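Local coordinates for tudor and KH domain-containing protein homolog (Drosophila melanogaster, PDB 5YGB), which acts in the piRNA pathway that represses transposons in the germline, binding the N-terminus of Piwi through its Tudor domain and probably recruiting Piwi proteins to piRNA biogenesis, at residues L117-R120 with F121-V124; I147-F150 with E151-E155; I205-L208 with M209-Q212. The protein carries 1 engineered substitution. All blocks are in the same frame, centred on the assembly; numbering follows the deposited sequence. Where two conformers were deposited one is given.

Contact 1. Residues L117-R120 with F121-V124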
loop_
_atom_site.group_PDB
_atom_site.type_symbol
_atom_site.label_atom_id
_atom_site.label_comp_id
_atom_site.label_asym_id
_atom_site.label_seq_id
_atom_site.Cartn_x
_atom_site.Cartn_y
_atom_site.Cartn_z
ATOM N N LEU A 117 -5.136 3.618 -16.539
ATOM C CA LEU A 117 -5.862 4.312 -15.473
ATOM C C LEU A 117 -7.203 3.695 -15.127
ATOM O O LEU A 117 -7.762 4.005 -14.073
ATOM C CB LEU A 117 -6.107 5.764 -15.858
ATOM C CG LEU A 117 -4.924 6.687 -15.661
ATOM C CD1 LEU A 117 -5.255 8.009 -16.299
ATOM C CD2 LEU A 117 -4.630 6.871 -14.171
ATOM N N THR A 118 -7.731 2.853 -16.005
ATOM C CA THR A 118 -9.097 2.331 -15.885
ATOM C C THR A 118 -9.373 1.575 -14.582
ATOM O O THR A 118 -10.422 1.764 -13.957
ATOM C CB THR A 118 -9.417 1.400 -17.068
ATOM O OG1 THR A 118 -9.382 2.160 -18.284
ATOM C CG2 THR A 118 -10.798 0.784 -16.916
ATOM N N LEU A 119 -8.455 0.703 -14.185
ATOM C CA LEU A 119 -8.655 -0.119 -12.995
ATOM C C LEU A 119 -8.666 0.726 -11.722
ATOM O O LEU A 119 -7.797 1.576 -11.522
ATOM C CB LEU A 119 -7.560 -1.186 -12.894
ATOM C CG LEU A 119 -7.668 -2.165 -11.725
ATOM C CD1 LEU A 119 -8.908 -3.036 -11.847
ATOM C CD2 LEU A 119 -6.424 -3.042 -11.658
ATOM N N ARG A 120 -9.652 0.488 -10.862
ATOM C CA ARG A 120 -9.705 1.106 -9.537
ATOM C C ARG A 120 -8.353 0.987 -8.824
ATOM O O ARG A 120 -7.708 -0.057 -8.901
ATOM C CB ARG A 120 -10.829 0.430 -8.720
ATOM C CG ARG A 120 -10.795 0.633 -7.209
ATOM C CD ARG A 120 -11.938 -0.095 -6.455
ATOM N NE ARG A 120 -11.636 -0.054 -5.027
ATOM C CZ ARG A 120 -10.987 -1.017 -4.380
ATOM N NH1 ARG A 120 -10.619 -2.120 -5.019
ATOM N NH2 ARG A 120 -10.715 -0.887 -3.090
ATOM N N PHE A 121 -7.896 2.045 -8.156
ATOM C CA PHE A 121 -6.673 1.928 -7.360
ATOM C C PHE A 121 -6.912 0.849 -6.293
ATOM O O PHE A 121 -7.898 0.899 -5.538
ATOM C CB PHE A 121 -6.281 3.268 -6.723
ATOM C CG PHE A 121 -5.817 4.321 -7.713
ATOM C CD1 PHE A 121 -5.672 4.040 -9.063
ATOM C CD2 PHE A 121 -5.495 5.590 -7.266
ATOM C CE1 PHE A 121 -5.240 5.025 -9.953
ATOM C CE2 PHE A 121 -5.050 6.574 -8.153
ATOM C CZ PHE A 121 -4.929 6.285 -9.484
ATOM N N GLN A 122 -6.032 -0.142 -6.225
ATOM C CA GLN A 122 -6.378 -1.377 -5.527
ATOM C C GLN A 122 -6.109 -1.415 -4.023
ATOM O O GLN A 122 -6.678 -2.263 -3.330
ATOM C CB GLN A 122 -5.654 -2.550 -6.208
ATOM C CG GLN A 122 -6.198 -2.855 -7.597
ATOM C CD GLN A 122 -7.608 -3.381 -7.517
ATOM O OE1 GLN A 122 -7.860 -4.420 -6.906
ATOM N NE2 GLN A 122 -8.541 -2.648 -8.097
ATOM N N ALA A 123 -5.250 -0.543 -3.501
ATOM C CA ALA A 123 -4.890 -0.614 -2.088
ATOM C C ALA A 123 -5.749 0.296 -1.239
ATOM O O ALA A 123 -5.932 1.472 -1.574
ATOM C CB ALA A 123 -3.409 -0.268 -1.883
ATOM N N VAL A 124 -6.282 -0.243 -0.147
ATOM C CA VAL A 124 -7.007 0.570 0.826
ATOM C C VAL A 124 -6.303 0.533 2.171
ATOM O O VAL A 124 -6.080 -0.548 2.744
ATOM C CB VAL A 124 -8.450 0.101 1.004
ATOM C CG1 VAL A 124 -9.138 0.941 2.075
ATOM C CG2 VAL A 124 -9.214 0.212 -0.309
HETATM O O HOH W 1 -8.648 -3.897 -4.248
HETATM O O HOH W 2 -8.948 -2.724 -1.404
#
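In the connection between strand 109-111 and strand 124-128 of the extended Tudor domain, the side chain of Gln122 folds back on the main chain of Arg120. Gln122 NE2 donates to Arg120 O over 2.8 Å in a nearly straight bond, its N-H...acceptor angle 161°. The oxygen lies close to the plane of the Gln122 amide, whereas the nitrogen stands above the carbonyl plane of Arg120. With CG anti to the carbonyl carbon (chi1 -69°), a bend at chi2 turns the amide back to Arg120 O. Leu119 flanks this bond, its CG 3.8 Å from Gln122 NE2, with the two side chains crossing at about a right angle.

The segment leaves the five-stranded antiparallel Tudor barrel and enters the second sheet, that of the staphylococcal nuclease-like half, and helix 25-41 packs against it through Lys29 and Leu30. From this helix Gln26 OE1 accepts from both Arg120 NH1 and Gln122 NE2, so the Gln122 amide nitrogen has two acceptors and is fixed in its rotation.

Arg120 is extended from CG to NE and crosses the side chains of Gln122 and Val124 at about a right angle. Phe121 O lies over one face of the guanidinium, 3.8 Å from Arg120 CZ, while Val124 CG2 meets its edge, 3.3 Å from Arg120 NH2. The guanidinium and the Gln122 amide are turned almost perpendicular, 85° apart. Water bridges the gap between them: water 1 accepts from Arg120 NH1 at 2.8 Å and also lies 2.8 Å from Gln122 OE1. Water 2, in the guanidinium plane, accepts from Arg120 NH2 at 3.1 Å and approaches Gln122 O. The Phe121 side chain instead meets Ile60 of the barrel and the neighbouring Val96.

Contact 2. Residues I147-F150 with E151-E155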
loop_
_atom_site.group_PDB
_atom_site.type_symbol
_atom_site.label_atom_id
_atom_site.label_comp_id
_atom_site.label_asym_id
_atom_site.label_seq_id
_atom_site.Cartn_x
_atom_site.Cartn_y
_atom_site.Cartn_z
ATOM N N ILE A 147 4.954 -5.478 15.274
ATOM C CA ILE A 147 4.876 -5.278 13.835
ATOM C C ILE A 147 5.237 -6.573 13.120
ATOM O O ILE A 147 4.538 -6.984 12.194
ATOM C CB ILE A 147 5.796 -4.128 13.380
ATOM C CG1 ILE A 147 5.370 -2.819 14.048
ATOM C CG2 ILE A 147 5.767 -3.994 11.863
ATOM C CD1 ILE A 147 6.320 -1.662 13.807
ATOM N N ALA A 148 6.306 -7.227 13.563
ATOM C CA ALA A 148 6.728 -8.494 12.971
ATOM C C ALA A 148 5.657 -9.575 13.104
ATOM O O ALA A 148 5.384 -10.307 12.148
ATOM C CB ALA A 148 8.040 -8.960 13.605
ATOM N N LYS A 149 5.042 -9.675 14.277
ATOM C CA LYS A 149 4.003 -10.674 14.476
ATOM C C LYS A 149 2.830 -10.418 13.528
ATOM O O LYS A 149 2.280 -11.354 12.953
ATOM C CB LYS A 149 3.523 -10.682 15.930
ATOM C CG LYS A 149 2.447 -11.716 16.223
ATOM C CD LYS A 149 2.939 -13.130 15.973
ATOM C CE LYS A 149 1.891 -14.159 16.371
ATOM N NZ LYS A 149 2.421 -15.554 16.332
ATOM N N PHE A 150 2.462 -9.153 13.364
ATOM C CA PHE A 150 1.371 -8.817 12.459
ATOM C C PHE A 150 1.741 -9.141 10.999
ATOM O O PHE A 150 0.916 -9.652 10.236
ATOM C CB PHE A 150 0.984 -7.341 12.619
ATOM C CG PHE A 150 -0.200 -6.933 11.796
ATOM C CD1 PHE A 150 -1.475 -7.363 12.135
ATOM C CD2 PHE A 150 -0.038 -6.138 10.673
ATOM C CE1 PHE A 150 -2.584 -6.988 11.376
ATOM C CE2 PHE A 150 -1.142 -5.768 9.897
ATOM C CZ PHE A 150 -2.421 -6.192 10.256
ATOM N N GLU A 151 2.974 -8.849 10.605
ATOM C CA GLU A 151 3.448 -9.225 9.276
ATOM C C GLU A 151 3.380 -10.735 9.074
ATOM O O GLU A 151 3.002 -11.200 7.999
ATOM C CB GLU A 151 4.878 -8.726 9.058
ATOM C CG GLU A 151 4.952 -7.210 8.916
ATOM C CD GLU A 151 6.370 -6.678 8.869
ATOM O OE1 GLU A 151 7.252 -7.270 9.522
ATOM O OE2 GLU A 151 6.595 -5.663 8.182
ATOM N N GLU A 152 3.747 -11.493 10.105
ATOM C CA GLU A 152 3.695 -12.954 10.050
ATOM C C GLU A 152 2.271 -13.485 9.927
ATOM O O GLU A 152 1.996 -14.357 9.094
ATOM C CB GLU A 152 4.349 -13.554 11.299
ATOM C CG GLU A 152 5.850 -13.329 11.406
ATOM C CD GLU A 152 6.432 -13.900 12.692
ATOM O OE1 GLU A 152 6.647 -13.126 13.652
ATOM O OE2 GLU A 152 6.672 -15.126 12.744
ATOM N N LEU A 153 1.368 -12.984 10.764
ATOM C CA LEU A 153 -0.002 -13.477 10.758
ATOM C C LEU A 153 -0.719 -13.136 9.448
ATOM O O LEU A 153 -1.565 -13.897 8.967
ATOM C CB LEU A 153 -0.782 -12.908 11.939
ATOM C CG LEU A 153 -0.319 -13.380 13.324
ATOM C CD1 LEU A 153 -1.083 -12.654 14.429
ATOM C CD2 LEU A 153 -0.467 -14.893 13.458
ATOM N N THR A 154 -0.377 -11.994 8.863
ATOM C CA THR A 154 -1.002 -11.602 7.603
ATOM C C THR A 154 -0.253 -12.136 6.387
ATOM O O THR A 154 -0.784 -12.093 5.280
ATOM C CB THR A 154 -1.103 -10.067 7.462
ATOM O OG1 THR A 154 0.205 -9.482 7.496
ATOM C CG2 THR A 154 -1.967 -9.467 8.564
ATOM N N GLU A 155 0.964 -12.645 6.603
ATOM C CA GLU A 155 1.903 -13.001 5.534
ATOM C C GLU A 155 1.904 -11.950 4.425
ATOM O O GLU A 155 1.742 -12.258 3.233
ATOM C CB GLU A 155 1.599 -14.383 4.956
ATOM C CG GLU A 155 2.863 -15.071 4.441
ATOM C CD GLU A 155 2.592 -16.337 3.655
ATOM O OE1 GLU A 155 1.468 -16.877 3.744
ATOM O OE2 GLU A 155 3.516 -16.793 2.947
#
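Glu151, Phe150 and Lys149 send their side chains from three sides of helix 144-154, and each meets a residue four places away. Glu151 lies beside Ile147, the two side chains pointing the same way. Its CG is anti to the carbonyl carbon (chi1 -70°), which leads the aliphatic part back along the preceding turn and sets Glu151 CG 3.3 Å from Ile147 O. Further out, the carboxylate carbon CD of Glu151 approaches Ile147 CG2 at 4.1 Å. The backbone bond from Glu151 N to Ile147 O runs beneath this pair.

Phe150, buried on the inner side, carries its ring out with CG anti to the backbone N (chi1 -176°). Thr154 CG2 then sits over one ring face, 3.9 Å from the centroid of the Phe150 ring and 17° off its normal, a CH-pi contact. The same threonine uses its other branch for a polar bond: Thr154 OG1 donates to Phe150 O over 2.8 Å. Thr154 N donates to this oxygen as well, at 3.0 Å, and the two donors arrive from opposite faces of the carbonyl plane. The buried hydroxyl is thus satisfied by the main chain, leaving the methyl to the aromatic ring. On its other contacts, the ring reaches Phe18, Val12 and helix 205-211.

Lys149 bends at chi2, and its CE lies against Leu153, 3.8 Å from Leu153 CD2. Its ammonium end has a weak hydrogen bond to Gln212 OE1.

A threonine hydroxyl returned to the carbonyl four residues earlier is a familiar arrangement in helices, here in the last turn before Glu155 ends a helix packed on strand 5-12 of the staphylococcal nuclease-like half of the extended Tudor domain.

Contact 3. Residues I205-L208 with M209-Q212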
loop_
_atom_site.group_PDB
_atom_site.type_symbol
_atom_site.label_atom_id
_atom_site.label_comp_id
_atom_site.label_asym_id
_atom_site.label_seq_id
_atom_site.Cartn_x
_atom_site.Cartn_y
_atom_site.Cartn_z
ATOM N N ILE A 205 -7.264 -12.051 14.149
ATOM C CA ILE A 205 -5.870 -11.663 14.312
ATOM C C ILE A 205 -5.683 -10.699 15.499
ATOM O O ILE A 205 -4.700 -10.804 16.222
ATOM C CB ILE A 205 -5.324 -11.068 12.986
ATOM C CG1 ILE A 205 -5.099 -12.218 11.996
ATOM C CG2 ILE A 205 -4.026 -10.297 13.212
ATOM C CD1 ILE A 205 -4.546 -11.807 10.648
ATOM N N ALA A 206 -6.637 -9.800 15.729
ATOM C CA ALA A 206 -6.604 -8.937 16.911
ATOM C C ALA A 206 -6.564 -9.768 18.190
ATOM O O ALA A 206 -5.780 -9.491 19.103
ATOM C CB ALA A 206 -7.807 -8.010 16.931
ATOM N N ASP A 207 -7.409 -10.793 18.261
ATOM C CA ASP A 207 -7.472 -11.599 19.472
ATOM C C ASP A 207 -6.226 -12.464 19.624
ATOM O O ASP A 207 -5.775 -12.696 20.752
ATOM C CB ASP A 207 -8.742 -12.448 19.484
ATOM C CG ASP A 207 -9.982 -11.623 19.801
ATOM O OD1 ASP A 207 -9.834 -10.545 20.413
ATOM O OD2 ASP A 207 -11.097 -12.041 19.433
ATOM N N LEU A 208 -5.658 -12.932 18.517
ATOM C CA LEU A 208 -4.382 -13.638 18.578
ATOM C C LEU A 208 -3.274 -12.722 19.111
ATOM O O LEU A 208 -2.483 -13.129 19.964
ATOM C CB LEU A 208 -4.004 -14.189 17.207
ATOM C CG LEU A 208 -4.830 -15.376 16.728
ATOM C CD1 LEU A 208 -4.515 -15.680 15.270
ATOM C CD2 LEU A 208 -4.560 -16.601 17.598
ATOM N N MET A 209 -3.221 -11.485 18.629
ATOM C CA MET A 209 -2.185 -10.575 19.095
ATOM C C MET A 209 -2.351 -10.222 20.572
ATOM O O MET A 209 -1.366 -10.176 21.297
ATOM C CB MET A 209 -2.158 -9.313 18.245
ATOM C CG MET A 209 -1.714 -9.578 16.815
ATOM S SD MET A 209 -1.399 -8.071 15.887
ATOM C CE MET A 209 0.013 -7.385 16.763
ATOM N N ILE A 210 -3.587 -10.013 21.021
ATOM C CA ILE A 210 -3.842 -9.684 22.418
ATOM C C ILE A 210 -3.523 -10.869 23.322
ATOM O O ILE A 210 -2.802 -10.721 24.309
ATOM C CB ILE A 210 -5.310 -9.245 22.631
ATOM C CG1 ILE A 210 -5.554 -7.909 21.929
ATOM C CG2 ILE A 210 -5.613 -9.103 24.118
ATOM C CD1 ILE A 210 -7.031 -7.507 21.838
ATOM N N THR A 211 -4.042 -12.048 22.998
ATOM C CA THR A 211 -3.862 -13.198 23.887
ATOM C C THR A 211 -2.415 -13.674 23.940
ATOM O O THR A 211 -2.032 -14.373 24.875
ATOM C CB THR A 211 -4.744 -14.398 23.485
ATOM O OG1 THR A 211 -4.496 -14.756 22.117
ATOM C CG2 THR A 211 -6.221 -14.074 23.670
ATOM N N GLN A 212 -1.612 -13.305 22.947
ATOM C CA GLN A 212 -0.217 -13.733 22.913
ATOM C C GLN A 212 0.766 -12.614 23.279
ATOM O O GLN A 212 1.979 -12.778 23.145
ATOM C CB GLN A 212 0.105 -14.322 21.535
ATOM C CG GLN A 212 -0.697 -15.591 21.266
ATOM C CD GLN A 212 -0.435 -16.215 19.908
ATOM O OE1 GLN A 212 0.604 -15.990 19.289
ATOM N NE2 GLN A 212 -1.379 -17.021 19.447
#
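Ile205 opens helix 205-211 and meets Met209 one turn on, with Ile205 CG2 4.3 Å from Met209 CG. Below these side chains the backbone bond from Met209 N to Ile205 O spans 2.9 Å. Met209 was modelled in two conformers.

Ala206 contributes its carbonyl, which accepts from Ile210 N. The ethyl branch of Ile210 passes over this oxygen, with Ile210 CG1 3.2 Å from Ala206 O, placed there because CG1 is anti to the carbonyl carbon (chi1 -68°).

Asp207 O is gripped twice by Thr211. The amide nitrogen of Thr211 donates to it over 2.9 Å, at an N-H...acceptor angle of 165°, and Thr211 OG1 donates over 2.8 Å from the opposite face of the carbonyl plane. The hydroxyl is thereby tied to the helix's own backbone although the residue is exposed. The amide of Asp207 is itself hydrogen-bonded to Asn204 OD1, three residues before it.

Leu208 comes last, alongside Gln212 and pointing the same way; its CD2 lies 3.7 Å from Gln212 NE2. Here the helix gives out: the bond from Gln212 N to Leu208 O, 3.1 Å long, is weak and bent to 133°, and Gln212 has left helical angles.

Around the helix, Leu208 touches Asp199 and Ser201 of the preceding loop, Ile205 and Met209 face Phe150 and Leu153 of helix 144-154, and Ala206 and Ile210 rest on Val131 of strand 131-132.

In the fold
Contact 1 lies at the surface, in the connection between the two sheets, with its centre about 31 Å from that of contact 3 and on the opposite side of the chain's centre from contact 2. Its chemistry is polar: hydrogen bonds of an amide, a guanidinium and waters dominate in an irregular stretch. Contacts 2 and 3 are both partly buried stretches of helix, their centres about 11 Å apart, and the two helices pack on each other through apolar side chains, whereas contact 1 touches neither. Both helices use a threonine hydroxyl on the carbonyl four residues back, but Thr154 is buried against an aromatic ring and Thr211 is exposed.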